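Local coordinates for protein pre-crRNA processing endonuclease (Streptococcus mutans, PDB 4R0J) that probably cleaves precursor CRISPR RNA into guide units as an endonuclease of the Cas5 family, subtype I-C, in bacterial antiviral defence, at residues Y12-G17 with D96-V101; F22-T27 with I174-F179; Y36-R41 with G201-K206; N68-E73 with S163-V168. One frame throughout, in Å; residues are numbered along the deposited sequence.

Contact 1. Residues Y12-G17 with D96-V101; sequences YARIRG and DVEYLV
Strand residues Ala13 to Gly17 pair with Val97 to Val101 in antiparallel register, the two short axes 4.7 Å apart and 167° from one another in direction. Ala13 with Val101, Ile15 with Tyr99 and Gly17 with Val97 are the hydrogen-bonded pairs; of their six bonds, Ile15 N to Tyr99 O (2.8 Å) is the straightest, at 173°. Between them lie the non-hydrogen-bonded pairs Arg14-Leu100 and Arg16-Glu98, where CA-H...O contacts such as Glu98 CA to Ile15 O (3.2 Å) fill in. This pairing lies within the large antiparallel sheet of this Cas5-family protein, joining strand 11-17 to strand 97-107. One face is apolar: Ile15 CG1 meets Val101 CG2 at 4.2 Å, and helix 41-51 packs on both through Ile47, Leu44 and Ile48. Val97 CG2 lies over the backbone of Gly17, 3.5 Å from Gly17 O. On the other face Glu98 makes a salt bridge whose hydrogen bond, Arg16 NE to Glu98 OE1 (3.4 Å), is weak; OE2 instead touches the aliphatic Arg14 CD at 3.4 Å. Arg14 runs its CG along Leu100 CD2, then bends at chi3 (52°), and Arg16 NH2 lies 3.2 Å above its guanidinium plane, toward the rim. Arg14 NH2 makes a salt bridge to Asp151 on the neighbouring strand 147-152.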
loop_
_atom_site.group_PDB
_atom_site.type_symbol
_atom_site.label_atom_id
_atom_site.label_comp_id
_atom_site.label_asym_id
_atom_site.label_seq_id
_atom_site.Cartn_x
_atom_site.Cartn_y
_atom_site.Cartn_z
ATOM N N TYR A 12 5.387 -5.825 9.221
ATOM C CA TYR A 12 5.493 -4.375 9.264
ATOM C C TYR A 12 6.686 -3.894 8.456
ATOM O O TYR A 12 7.816 -4.344 8.667
ATOM C CB TYR A 12 5.615 -3.896 10.712
ATOM C CG TYR A 12 4.515 -4.411 11.614
ATOM C CD1 TYR A 12 4.621 -5.650 12.226
ATOM C CD2 TYR A 12 3.363 -3.664 11.842
ATOM C CE1 TYR A 12 3.623 -6.133 13.043
ATOM C CE2 TYR A 12 2.353 -4.143 12.668
ATOM C CZ TYR A 12 2.489 -5.379 13.256
ATOM O OH TYR A 12 1.507 -5.882 14.067
ATOM N N ALA A 13 6.429 -2.951 7.561
ATOM C CA ALA A 13 7.457 -2.398 6.695
ATOM C C ALA A 13 7.457 -0.884 6.766
ATOM O O ALA A 13 6.402 -0.253 6.841
ATOM C CB ALA A 13 7.232 -2.842 5.265
ATOM N N ARG A 14 8.650 -0.310 6.746
ATOM C CA ARG A 14 8.802 1.131 6.594
ATOM C C ARG A 14 9.244 1.447 5.159
ATOM O O ARG A 14 10.201 0.863 4.651
ATOM C CB ARG A 14 9.794 1.676 7.620
ATOM C CG ARG A 14 10.140 3.134 7.406
ATOM C CD ARG A 14 10.962 3.686 8.545
ATOM N NE ARG A 14 12.128 2.863 8.822
ATOM C CZ ARG A 14 12.730 2.802 10.006
ATOM N NH1 ARG A 14 12.269 3.518 11.028
ATOM N NH2 ARG A 14 13.791 2.021 10.173
ATOM N N ILE A 15 8.527 2.363 4.511
ATOM C CA ILE A 15 8.810 2.764 3.132
ATOM C C ILE A 15 9.164 4.235 3.120
ATOM O O ILE A 15 8.401 5.054 3.638
ATOM C CB ILE A 15 7.542 2.624 2.242
ATOM C CG1 ILE A 15 6.786 1.318 2.530
ATOM C CG2 ILE A 15 7.893 2.817 0.774
ATOM C CD1 ILE A 15 7.581 0.084 2.287
ATOM N N ARG A 16 10.314 4.575 2.540
ATOM C CA ARG A 16 10.736 5.971 2.443
ATOM C C ARG A 16 11.026 6.348 0.996
ATOM O O ARG A 16 11.474 5.513 0.203
ATOM C CB ARG A 16 11.991 6.211 3.283
ATOM C CG ARG A 16 11.762 6.170 4.789
ATOM C CD ARG A 16 13.114 6.085 5.492
ATOM N NE ARG A 16 12.979 6.154 6.943
ATOM C CZ ARG A 16 13.952 5.852 7.795
ATOM N NH1 ARG A 16 15.134 5.455 7.338
ATOM N NH2 ARG A 16 13.743 5.939 9.102
ATOM N N GLY A 17 10.794 7.607 0.654
ATOM C CA GLY A 17 11.094 8.070 -0.690
ATOM C C GLY A 17 11.252 9.565 -0.744
ATOM O O GLY A 17 10.581 10.293 -0.010
ATOM N N ASP A 96 9.484 13.860 0.215
ATOM C CA ASP A 96 9.985 13.409 1.517
ATOM C C ASP A 96 8.948 12.615 2.314
ATOM O O ASP A 96 8.507 13.041 3.392
ATOM C CB ASP A 96 10.514 14.605 2.325
ATOM C CG ASP A 96 11.164 14.188 3.641
ATOM O OD1 ASP A 96 11.489 12.989 3.805
ATOM O OD2 ASP A 96 11.353 15.068 4.518
ATOM N N VAL A 97 8.573 11.455 1.781
ATOM C CA VAL A 97 7.535 10.633 2.373
ATOM C C VAL A 97 8.100 9.468 3.175
ATOM O O VAL A 97 9.186 8.957 2.885
ATOM C CB VAL A 97 6.555 10.088 1.295
ATOM C CG1 VAL A 97 5.947 11.246 0.531
ATOM C CG2 VAL A 97 7.272 9.112 0.344
ATOM N N GLU A 98 7.357 9.079 4.203
ATOM C CA GLU A 98 7.643 7.894 4.990
ATOM C C GLU A 98 6.327 7.264 5.399
ATOM O O GLU A 98 5.456 7.938 5.977
ATOM C CB GLU A 98 8.486 8.248 6.230
ATOM C CG GLU A 98 8.651 7.063 7.157
ATOM C CD GLU A 98 9.638 7.313 8.272
ATOM O OE1 GLU A 98 10.521 8.183 8.115
ATOM O OE2 GLU A 98 9.521 6.625 9.305
ATOM N N TYR A 99 6.160 5.983 5.076
ATOM C CA TYR A 99 4.953 5.254 5.435
ATOM C C TYR A 99 5.337 4.012 6.210
ATOM O O TYR A 99 6.352 3.382 5.922
ATOM C CB TYR A 99 4.160 4.863 4.173
ATOM C CG TYR A 99 3.885 6.048 3.296
ATOM C CD1 TYR A 99 3.012 7.048 3.716
ATOM C CD2 TYR A 99 4.496 6.183 2.060
ATOM C CE1 TYR A 99 2.765 8.158 2.939
ATOM C CE2 TYR A 99 4.258 7.294 1.269
ATOM C CZ TYR A 99 3.375 8.268 1.708
ATOM O OH TYR A 99 3.135 9.368 0.934
ATOM N N LEU A 100 4.545 3.700 7.224
ATOM C CA LEU A 100 4.660 2.431 7.932
ATOM C C LEU A 100 3.453 1.601 7.520
ATOM O O LEU A 100 2.311 2.056 7.625
ATOM C CB LEU A 100 4.668 2.659 9.441
ATOM C CG LEU A 100 5.556 3.793 9.968
ATOM C CD1 LEU A 100 5.438 3.909 11.499
ATOM C CD2 LEU A 100 7.012 3.587 9.541
ATOM N N VAL A 101 3.702 0.389 7.031
ATOM C CA VAL A 101 2.628 -0.434 6.491
ATOM C C VAL A 101 2.461 -1.716 7.291
ATOM O O VAL A 101 3.437 -2.393 7.613
ATOM C CB VAL A 101 2.870 -0.790 5.019
ATOM C CG1 VAL A 101 1.694 -1.591 4.494
ATOM C CG2 VAL A 101 3.035 0.486 4.199
#

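Contact 2. Residues F22-T27 with I174-F179; sequences FTNPAT and IMFHSF
An Asx turn inside a type I beta turn, Asn24 to Thr27, presents Pro25 and Ala26 to two phenylalanines of the edge strand 169-179. Asn24 OD1 accepts a bond from Ala26 N at 3.0 Å, with the donor above the carbonyl plane. The same OD1 approaches Phe176 CB. The main contact is a CH-pi interaction: Pro25 CG stands over one face of the Phe176 ring, 3.6 Å from its centroid and 16° off the normal. Pro25 CD shares that face, 3.5 Å from Phe176 CD2, so one edge of the pyrrolidine ring lies on the aromatic surface. A chi1 of -178°, with CG opposite the backbone N, swings Phe176 out to meet it, and the backbone N of Ser178 lies over the ring's other face. Phe179, beside Phe176, reaches the same Pro25 CG with its CZ, 3.8 Å away, while Phe176 CZ sits 3.6 Å above the centre of the Phe179 ring. Ala26 CB adds a looser touch to Phe176 CE1 at 4.2 Å. No hydrogen bond joins the two segments. A classic beta bulge at His177 and Ser178, opposite Tyr192, interrupts the strand. The contact thus lays the loop between strand 19-20 and helix 41-51 against the sheet margin: Gln42 of that helix touches both Pro25 and Phe176, and Phe193 of strand 191-199 meets Asn24 and Ala26.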
loop_
_atom_site.group_PDB
_atom_site.type_symbol
_atom_site.label_atom_id
_atom_site.label_comp_id
_atom_site.label_asym_id
_atom_site.label_seq_id
_atom_site.Cartn_x
_atom_site.Cartn_y
_atom_site.Cartn_z
ATOM N N PHE A 22 1.046 9.378 -6.414
ATOM C CA PHE A 22 -0.048 8.426 -6.237
ATOM C C PHE A 22 -1.254 9.005 -6.952
ATOM O O PHE A 22 -1.676 10.124 -6.667
ATOM C CB PHE A 22 -0.346 8.204 -4.754
ATOM C CG PHE A 22 0.830 7.680 -3.975
ATOM C CD1 PHE A 22 1.501 6.535 -4.393
ATOM C CD2 PHE A 22 1.274 8.345 -2.841
ATOM C CE1 PHE A 22 2.591 6.043 -3.684
ATOM C CE2 PHE A 22 2.364 7.872 -2.126
ATOM C CZ PHE A 22 3.022 6.713 -2.546
ATOM N N THR A 23 -1.783 8.266 -7.919
ATOM C CA THR A 23 -2.778 8.855 -8.799
ATOM C C THR A 23 -4.113 8.142 -8.789
ATOM O O THR A 23 -4.246 7.044 -8.264
ATOM C CB THR A 23 -2.282 8.962 -10.249
ATOM O OG1 THR A 23 -1.901 7.663 -10.735
ATOM C CG2 THR A 23 -1.093 9.915 -10.335
ATOM N N ASN A 24 -5.102 8.822 -9.347
ATOM C CA ASN A 24 -6.379 8.233 -9.672
ATOM C C ASN A 24 -6.315 7.748 -11.117
ATOM O O ASN A 24 -6.372 8.541 -12.060
ATOM C CB ASN A 24 -7.474 9.281 -9.539
ATOM C CG ASN A 24 -8.826 8.737 -9.875
ATOM O OD1 ASN A 24 -8.973 7.545 -10.149
ATOM N ND2 ASN A 24 -9.832 9.594 -9.831
ATOM N N PRO A 25 -6.189 6.433 -11.296
ATOM C CA PRO A 25 -6.057 5.855 -12.636
ATOM C C PRO A 25 -7.407 5.683 -13.321
ATOM O O PRO A 25 -7.456 5.273 -14.478
ATOM C CB PRO A 25 -5.436 4.490 -12.355
ATOM C CG PRO A 25 -5.985 4.105 -11.011
ATOM C CD PRO A 25 -6.152 5.413 -10.235
ATOM N N ALA A 26 -8.487 5.986 -12.607
ATOM C CA ALA A 26 -9.830 5.890 -13.175
ATOM C C ALA A 26 -10.432 7.272 -13.371
ATOM O O ALA A 26 -11.650 7.438 -13.348
ATOM C CB ALA A 26 -10.719 5.059 -12.270
ATOM N N THR A 27 -9.571 8.263 -13.568
ATOM C CA THR A 27 -10.008 9.650 -13.662
ATOM C C THR A 27 -10.761 9.915 -14.959
ATOM O O THR A 27 -10.985 9.004 -15.755
ATOM C CB THR A 27 -8.813 10.612 -13.564
ATOM O OG1 THR A 27 -9.288 11.962 -13.522
ATOM C CG2 THR A 27 -7.887 10.431 -14.759
ATOM N N ILE A 174 -12.660 11.362 -1.012
ATOM C CA ILE A 174 -12.789 10.128 -1.777
ATOM C C ILE A 174 -11.495 9.828 -2.535
ATOM O O ILE A 174 -10.939 10.702 -3.199
ATOM C CB ILE A 174 -13.954 10.230 -2.774
ATOM C CG1 ILE A 174 -15.266 10.553 -2.046
ATOM C CG2 ILE A 174 -14.060 8.958 -3.616
ATOM C CD1 ILE A 174 -15.695 9.504 -1.042
HETATM N N MSE A 175 -11.012 8.597 -2.420
HETATM C CA MSE A 175 -9.801 8.195 -3.110
HETATM C C MSE A 175 -9.998 6.863 -3.826
HETATM O O MSE A 175 -10.729 5.991 -3.353
HETATM C CB MSE A 175 -8.636 8.091 -2.122
HETATM C CG MSE A 175 -8.294 9.408 -1.466
HETATM SE SE MSE A 175 -6.660 9.272 -0.405
HETATM C CE MSE A 175 -5.502 8.426 -1.687
ATOM N N PHE A 176 -9.339 6.716 -4.969
ATOM C CA PHE A 176 -9.278 5.418 -5.629
ATOM C C PHE A 176 -8.799 4.341 -4.664
ATOM O O PHE A 176 -7.828 4.539 -3.923
ATOM C CB PHE A 176 -8.339 5.489 -6.833
ATOM C CG PHE A 176 -8.256 4.210 -7.614
ATOM C CD1 PHE A 176 -9.294 3.829 -8.446
ATOM C CD2 PHE A 176 -7.130 3.395 -7.534
ATOM C CE1 PHE A 176 -9.211 2.649 -9.202
ATOM C CE2 PHE A 176 -7.054 2.222 -8.266
ATOM C CZ PHE A 176 -8.097 1.847 -9.104
ATOM N N HIS A 177 -9.474 3.199 -4.693
ATOM C CA HIS A 177 -9.127 2.038 -3.880
ATOM C C HIS A 177 -8.416 0.984 -4.732
ATOM O O HIS A 177 -7.244 0.663 -4.507
ATOM C CB HIS A 177 -10.420 1.474 -3.291
ATOM C CG HIS A 177 -10.238 0.355 -2.310
ATOM N ND1 HIS A 177 -10.111 -0.963 -2.692
ATOM C CD2 HIS A 177 -10.260 0.351 -0.953
ATOM C CE1 HIS A 177 -10.023 -1.727 -1.615
ATOM N NE2 HIS A 177 -10.118 -0.953 -0.548
ATOM N N SER A 178 -9.112 0.463 -5.737
ATOM C CA SER A 178 -8.551 -0.607 -6.560
ATOM C C SER A 178 -9.491 -0.950 -7.704
ATOM O O SER A 178 -10.643 -0.523 -7.716
ATOM C CB SER A 178 -8.340 -1.859 -5.715
ATOM O OG SER A 178 -9.562 -2.249 -5.099
ATOM N N PHE A 179 -8.990 -1.726 -8.665
ATOM C CA PHE A 179 -9.812 -2.205 -9.768
ATOM C C PHE A 179 -10.378 -3.571 -9.410
ATOM O O PHE A 179 -9.757 -4.322 -8.650
ATOM C CB PHE A 179 -8.965 -2.362 -11.034
ATOM C CG PHE A 179 -8.550 -1.062 -11.676
ATOM C CD1 PHE A 179 -9.495 -0.162 -12.137
ATOM C CD2 PHE A 179 -7.204 -0.766 -11.862
ATOM C CE1 PHE A 179 -9.110 1.018 -12.749
ATOM C CE2 PHE A 179 -6.813 0.414 -12.474
ATOM C CZ PHE A 179 -7.766 1.306 -12.919
#

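Contact 3. Residues Y36-R41 with G201-K206; sequences YSVPTR and GAIKFK. With SO4 (sulfate ion), chain B.
Phe205 and Arg41 run antiparallel alongside one another and bury most of the surface between 36-41 and 201-206. Phe205 CD1 lies 3.7 Å from Arg41 CB, and its CE1 comes within 3.6 Å of Arg41 N, so the ring borders the first turn of helix 41-51. On one face the ring receives Ile203 CG2 from its own strand. The Arg41 chain extends past it and turns at chi3 (90°), which takes the guanidinium beyond the ring to a sulfate, probably from the crystallisation liquor. Arg41 gives that ion two bonds: NH1 to sulfate O4, 2.8 Å and nearly straight at 176°, and NH2 to sulfate O2, 2.6 Å but bent to 131°. A water links Arg41 NH2 to Phe205 O, giving NH2 a second partner. Farther along, Ile203 CD1 and Val38 CG2 meet tip to tip at 3.8 Å, beside Val64 and Val66 of strand 57-66. Thr40 is the N-cap of helix 41-51, its OG1 bonded to Ala43 N. Tyr181 OH and Gln208 N also bond the sulfate, an anion site reached by the side chain of the helix's first residue and consistent with, though no proof of, RNA phosphate binding in this Cas5-family protein.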
loop_
_atom_site.group_PDB
_atom_site.type_symbol
_atom_site.label_atom_id
_atom_site.label_comp_id
_atom_site.label_asym_id
_atom_site.label_seq_id
_atom_site.Cartn_x
_atom_site.Cartn_y
_atom_site.Cartn_z
ATOM N N TYR A 36 -2.430 12.309 -5.229
ATOM C CA TYR A 36 -3.175 12.290 -3.981
ATOM C C TYR A 36 -2.171 12.633 -2.883
ATOM O O TYR A 36 -0.960 12.502 -3.075
ATOM C CB TYR A 36 -3.715 10.887 -3.695
ATOM C CG TYR A 36 -4.971 10.450 -4.447
ATOM C CD1 TYR A 36 -6.184 11.093 -4.252
ATOM C CD2 TYR A 36 -4.950 9.326 -5.275
ATOM C CE1 TYR A 36 -7.345 10.675 -4.912
ATOM C CE2 TYR A 36 -6.105 8.902 -5.950
ATOM C CZ TYR A 36 -7.289 9.562 -5.756
ATOM O OH TYR A 36 -8.433 9.135 -6.401
ATOM N N SER A 37 -2.665 13.022 -1.715
ATOM C CA SER A 37 -1.789 13.409 -0.613
ATOM C C SER A 37 -1.154 12.244 0.152
ATOM O O SER A 37 -0.202 12.449 0.905
ATOM C CB SER A 37 -2.566 14.280 0.370
ATOM O OG SER A 37 -2.885 15.520 -0.231
ATOM N N VAL A 38 -1.701 11.041 -0.028
ATOM C CA VAL A 38 -1.260 9.820 0.655
ATOM C C VAL A 38 -1.428 8.653 -0.320
ATOM O O VAL A 38 -2.122 8.795 -1.331
ATOM C CB VAL A 38 -2.108 9.531 1.910
ATOM C CG1 VAL A 38 -1.957 10.661 2.960
ATOM C CG2 VAL A 38 -3.561 9.336 1.518
ATOM N N PRO A 39 -0.807 7.495 -0.024
ATOM C CA PRO A 39 -0.939 6.353 -0.945
ATOM C C PRO A 39 -2.367 5.821 -0.981
ATOM O O PRO A 39 -3.086 5.830 0.017
ATOM C CB PRO A 39 -0.051 5.271 -0.324
ATOM C CG PRO A 39 0.741 5.931 0.757
ATOM C CD PRO A 39 0.025 7.185 1.153
ATOM N N THR A 40 -2.753 5.327 -2.145
ATOM C CA THR A 40 -3.980 4.574 -2.284
ATOM C C THR A 40 -3.721 3.108 -1.904
ATOM O O THR A 40 -2.562 2.655 -1.809
ATOM C CB THR A 40 -4.409 4.603 -3.747
ATOM O OG1 THR A 40 -3.336 4.080 -4.539
ATOM C CG2 THR A 40 -4.690 6.030 -4.231
ATOM N N ARG A 41 -4.784 2.334 -1.723
ATOM C CA ARG A 41 -4.566 0.913 -1.494
ATOM C C ARG A 41 -3.834 0.321 -2.693
ATOM O O ARG A 41 -2.916 -0.470 -2.518
ATOM C CB ARG A 41 -5.848 0.131 -1.235
ATOM C CG ARG A 41 -5.526 -1.178 -0.492
ATOM C CD ARG A 41 -6.723 -2.067 -0.247
ATOM N NE ARG A 41 -6.929 -3.002 -1.350
ATOM C CZ ARG A 41 -7.674 -4.100 -1.265
ATOM N NH1 ARG A 41 -7.812 -4.893 -2.323
ATOM N NH2 ARG A 41 -8.279 -4.406 -0.123
ATOM N N GLY A 201 -2.757 9.947 12.004
ATOM C CA GLY A 201 -1.797 9.543 10.990
ATOM C C GLY A 201 -2.037 8.179 10.369
ATOM O O GLY A 201 -1.327 7.797 9.430
ATOM N N ALA A 202 -3.013 7.438 10.894
ATOM C CA ALA A 202 -3.268 6.076 10.434
ATOM C C ALA A 202 -4.477 5.990 9.508
ATOM O O ALA A 202 -5.537 6.555 9.800
ATOM C CB ALA A 202 -3.455 5.149 11.624
ATOM N N ILE A 203 -4.313 5.264 8.404
ATOM C CA ILE A 203 -5.412 5.013 7.487
ATOM C C ILE A 203 -5.626 3.509 7.401
ATOM O O ILE A 203 -4.685 2.758 7.125
ATOM C CB ILE A 203 -5.086 5.551 6.079
ATOM C CG1 ILE A 203 -4.862 7.060 6.128
ATOM C CG2 ILE A 203 -6.203 5.196 5.082
ATOM C CD1 ILE A 203 -4.272 7.615 4.830
ATOM N N LYS A 204 -6.860 3.077 7.646
ATOM C CA LYS A 204 -7.233 1.680 7.503
ATOM C C LYS A 204 -7.855 1.475 6.133
ATOM O O LYS A 204 -8.435 2.400 5.557
ATOM C CB LYS A 204 -8.235 1.278 8.587
ATOM C CG LYS A 204 -7.736 1.458 10.007
ATOM C CD LYS A 204 -8.797 0.992 10.989
ATOM C CE LYS A 204 -8.356 1.219 12.424
ATOM N NZ LYS A 204 -7.105 0.465 12.716
ATOM N N PHE A 205 -7.715 0.271 5.594
ATOM C CA PHE A 205 -8.252 -0.015 4.278
ATOM C C PHE A 205 -9.332 -1.069 4.356
ATOM O O PHE A 205 -9.098 -2.167 4.856
ATOM C CB PHE A 205 -7.138 -0.430 3.299
ATOM C CG PHE A 205 -6.172 0.671 3.015
ATOM C CD1 PHE A 205 -6.454 1.623 2.054
ATOM C CD2 PHE A 205 -5.011 0.800 3.763
ATOM C CE1 PHE A 205 -5.585 2.663 1.810
ATOM C CE2 PHE A 205 -4.132 1.841 3.527
ATOM C CZ PHE A 205 -4.419 2.784 2.556
ATOM N N LYS A 206 -10.520 -0.715 3.875
ATOM C CA LYS A 206 -11.664 -1.614 3.913
ATOM C C LYS A 206 -11.630 -2.545 2.711
ATOM O O LYS A 206 -10.967 -2.258 1.716
ATOM C CB LYS A 206 -12.974 -0.818 3.939
ATOM C CG LYS A 206 -13.263 -0.037 2.660
ATOM C CD LYS A 206 -13.911 1.319 2.958
ATOM C CE LYS A 206 -15.281 1.175 3.598
ATOM N NZ LYS A 206 -15.882 2.500 3.953
HETATM S S SO4 B . -10.179 -7.089 -1.087
HETATM O O1 SO4 B . -11.460 -7.749 -1.323
HETATM O O2 SO4 B . -10.412 -5.668 -0.829
HETATM O O3 SO4 B . -9.527 -7.691 0.073
HETATM O O4 SO4 B . -9.320 -7.251 -2.262
HETATM O O HOH W 1 -7.689 -4.014 2.807
#

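Contact 4. Residues N68-E73 with S163-V168; sequences NQIQTE and SYYNGV
Tyr165 makes the tight part of this contact, pointing its hydroxyl at the backbone N of Ile70. Tyr165 OH accepts a bond from Ile70 N, 2.8 Å long and almost straight at 169°, with the donor in the plane of the ring at its edge. Ile70 crosses the tyrosine at about a right angle, its CB and CG1 both 3.4 Å from Tyr165 OH, and Asn68 O approaches ring atom Tyr165 CE2 at 3.5 Å. The more exposed part belongs to Gln69 and Tyr164. An extended chain (chi1 174°, chi2 -174°) lays Gln69 along the Tyr164 ring, its CB over the ring centre in a CH-pi contact of 3.6 Å. Its amide stacks farther out at 30° to the ring, but Gln69 NE2 makes no hydrogen bond with Tyr164 OH. Tyr164 CD2 in turn rests over the centre of the Tyr165 ring. An ST turn, Ser163 OG accepting from Tyr165 N at 2.9 Å, shapes the type I turn that carries both tyrosines. The whole joins the loop between helix 155-160 and strand 169-179 to the chain leading from strand 57-66 into strand 72-75; Ile70 also packs on Leu94 of strand 91-95 and on Val38.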
loop_
_atom_site.group_PDB
_atom_site.type_symbol
_atom_site.label_atom_id
_atom_site.label_comp_id
_atom_site.label_asym_id
_atom_site.label_seq_id
_atom_site.Cartn_x
_atom_site.Cartn_y
_atom_site.Cartn_z
ATOM N N ASN A 68 5.326 11.585 7.917
ATOM C CA ASN A 68 5.753 12.960 7.648
ATOM C C ASN A 68 4.634 13.871 7.193
ATOM O O ASN A 68 3.682 13.419 6.563
ATOM C CB ASN A 68 6.837 12.976 6.569
ATOM C CG ASN A 68 8.116 12.303 7.018
ATOM O OD1 ASN A 68 8.309 12.048 8.204
ATOM N ND2 ASN A 68 8.993 12.002 6.070
ATOM N N GLN A 69 4.790 15.161 7.490
ATOM C CA GLN A 69 3.899 16.191 6.979
ATOM C C GLN A 69 3.787 16.028 5.466
ATOM O O GLN A 69 4.791 15.848 4.782
ATOM C CB GLN A 69 4.449 17.579 7.292
ATOM C CG GLN A 69 3.623 18.679 6.652
ATOM C CD GLN A 69 4.242 20.045 6.822
ATOM O OE1 GLN A 69 5.463 20.193 6.818
ATOM N NE2 GLN A 69 3.400 21.055 6.972
ATOM N N ILE A 70 2.558 16.079 4.966
ATOM C CA ILE A 70 2.293 16.024 3.538
ATOM C C ILE A 70 2.831 17.298 2.886
ATOM O O ILE A 70 2.476 18.412 3.280
ATOM C CB ILE A 70 0.781 15.907 3.285
ATOM C CG1 ILE A 70 0.263 14.557 3.802
ATOM C CG2 ILE A 70 0.455 16.107 1.813
ATOM C CD1 ILE A 70 -1.242 14.498 3.951
ATOM N N GLN A 71 3.721 17.116 1.913
ATOM C CA GLN A 71 4.279 18.228 1.164
ATOM C C GLN A 71 4.248 17.825 -0.294
ATOM O O GLN A 71 4.464 16.660 -0.619
ATOM C CB GLN A 71 5.736 18.442 1.544
ATOM C CG GLN A 71 5.983 18.887 2.962
ATOM C CD GLN A 71 7.446 19.195 3.187
ATOM O OE1 GLN A 71 8.267 18.291 3.341
ATOM N NE2 GLN A 71 7.786 20.478 3.176
ATOM N N THR A 72 4.002 18.785 -1.175
ATOM C CA THR A 72 4.088 18.491 -2.601
ATOM C C THR A 72 5.003 19.498 -3.260
ATOM O O THR A 72 5.386 20.507 -2.661
ATOM C CB THR A 72 2.702 18.486 -3.290
ATOM O OG1 THR A 72 1.970 19.661 -2.914
ATOM C CG2 THR A 72 1.907 17.250 -2.862
ATOM N N GLU A 73 5.375 19.212 -4.497
ATOM C CA GLU A 73 6.177 20.141 -5.257
ATOM C C GLU A 73 5.800 19.984 -6.717
ATOM O O GLU A 73 5.512 18.876 -7.174
ATOM C CB GLU A 73 7.663 19.877 -5.028
ATOM C CG GLU A 73 8.103 18.463 -5.345
ATOM C CD GLU A 73 9.603 18.314 -5.260
ATOM O OE1 GLU A 73 10.185 18.784 -4.258
ATOM O OE2 GLU A 73 10.202 17.751 -6.202
ATOM N N SER A 163 4.077 10.094 14.419
ATOM C CA SER A 163 3.565 10.725 13.210
ATOM C C SER A 163 3.266 12.220 13.401
ATOM O O SER A 163 2.735 12.649 14.440
ATOM C CB SER A 163 2.300 10.011 12.727
ATOM O OG SER A 163 1.619 10.809 11.779
ATOM N N TYR A 164 3.607 13.001 12.380
ATOM C CA TYR A 164 3.272 14.418 12.332
ATOM C C TYR A 164 1.765 14.641 12.514
ATOM O O TYR A 164 1.335 15.703 13.000
ATOM C CB TYR A 164 3.741 15.003 10.995
ATOM C CG TYR A 164 3.404 16.469 10.808
ATOM C CD1 TYR A 164 4.260 17.459 11.255
ATOM C CD2 TYR A 164 2.221 16.856 10.172
ATOM C CE1 TYR A 164 3.962 18.810 11.081
ATOM C CE2 TYR A 164 1.905 18.199 10.001
ATOM C CZ TYR A 164 2.773 19.170 10.462
ATOM O OH TYR A 164 2.468 20.506 10.283
ATOM N N TYR A 165 0.969 13.635 12.157
ATOM C CA TYR A 165 -0.496 13.757 12.211
ATOM C C TYR A 165 -1.126 13.151 13.467
ATOM O O TYR A 165 -2.355 13.133 13.622
ATOM C CB TYR A 165 -1.123 13.204 10.910
ATOM C CG TYR A 165 -0.763 14.086 9.730
ATOM C CD1 TYR A 165 -1.332 15.341 9.588
ATOM C CD2 TYR A 165 0.178 13.678 8.784
ATOM C CE1 TYR A 165 -0.990 16.172 8.535
ATOM C CE2 TYR A 165 0.531 14.503 7.717
ATOM C CZ TYR A 165 -0.060 15.742 7.597
ATOM O OH TYR A 165 0.271 16.585 6.567
ATOM N N ASN A 166 -0.287 12.711 14.396
ATOM C CA ASN A 166 -0.808 12.266 15.679
ATOM C C ASN A 166 -1.498 13.462 16.342
ATOM O O ASN A 166 -0.943 14.558 16.368
ATOM C CB ASN A 166 0.321 11.754 16.576
ATOM C CG ASN A 166 -0.197 11.041 17.810
ATOM O OD1 ASN A 166 -1.347 10.591 17.841
ATOM N ND2 ASN A 166 0.644 10.940 18.845
ATOM N N GLY A 167 -2.708 13.255 16.860
ATOM C CA GLY A 167 -3.429 14.315 17.558
ATOM C C GLY A 167 -4.651 14.810 16.797
ATOM O O GLY A 167 -5.579 15.388 17.384
ATOM N N VAL A 168 -4.660 14.588 15.487
ATOM C CA VAL A 168 -5.797 15.010 14.673
ATOM C C VAL A 168 -6.363 13.887 13.811
ATOM O O VAL A 168 -5.685 12.905 13.478
ATOM C CB VAL A 168 -5.455 16.225 13.766
ATOM C CG1 VAL A 168 -5.114 17.456 14.618
ATOM C CG2 VAL A 168 -4.320 15.887 12.800
#

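How the contacts relate
Contacts 1 and 3 are partly buried, contacts 2 and 4 lie at the surface. Contacts 1, 2 and 3 reach the same large sheet, yet only contact 1 is strand pairing with backbone hydrogen bonds. Contacts 2 and 3 lay one loop, before helix 41-51, on different strands by aromatic and apolar packing, to which contact 3 adds an arginine that reaches a sulfate; they meet through His177 NE2, hydrogen-bonded to Lys206 O. Contact 4, the farthest from the centre of the chain, relies on a tyrosine hydroxyl and a CH-pi contact with an amide stacked on the ring. Tyr99 packs on Phe22 and Pro39, Asn68 ND2 hydrogen-bonds to Asp96 O, and Ile70 touches Val38.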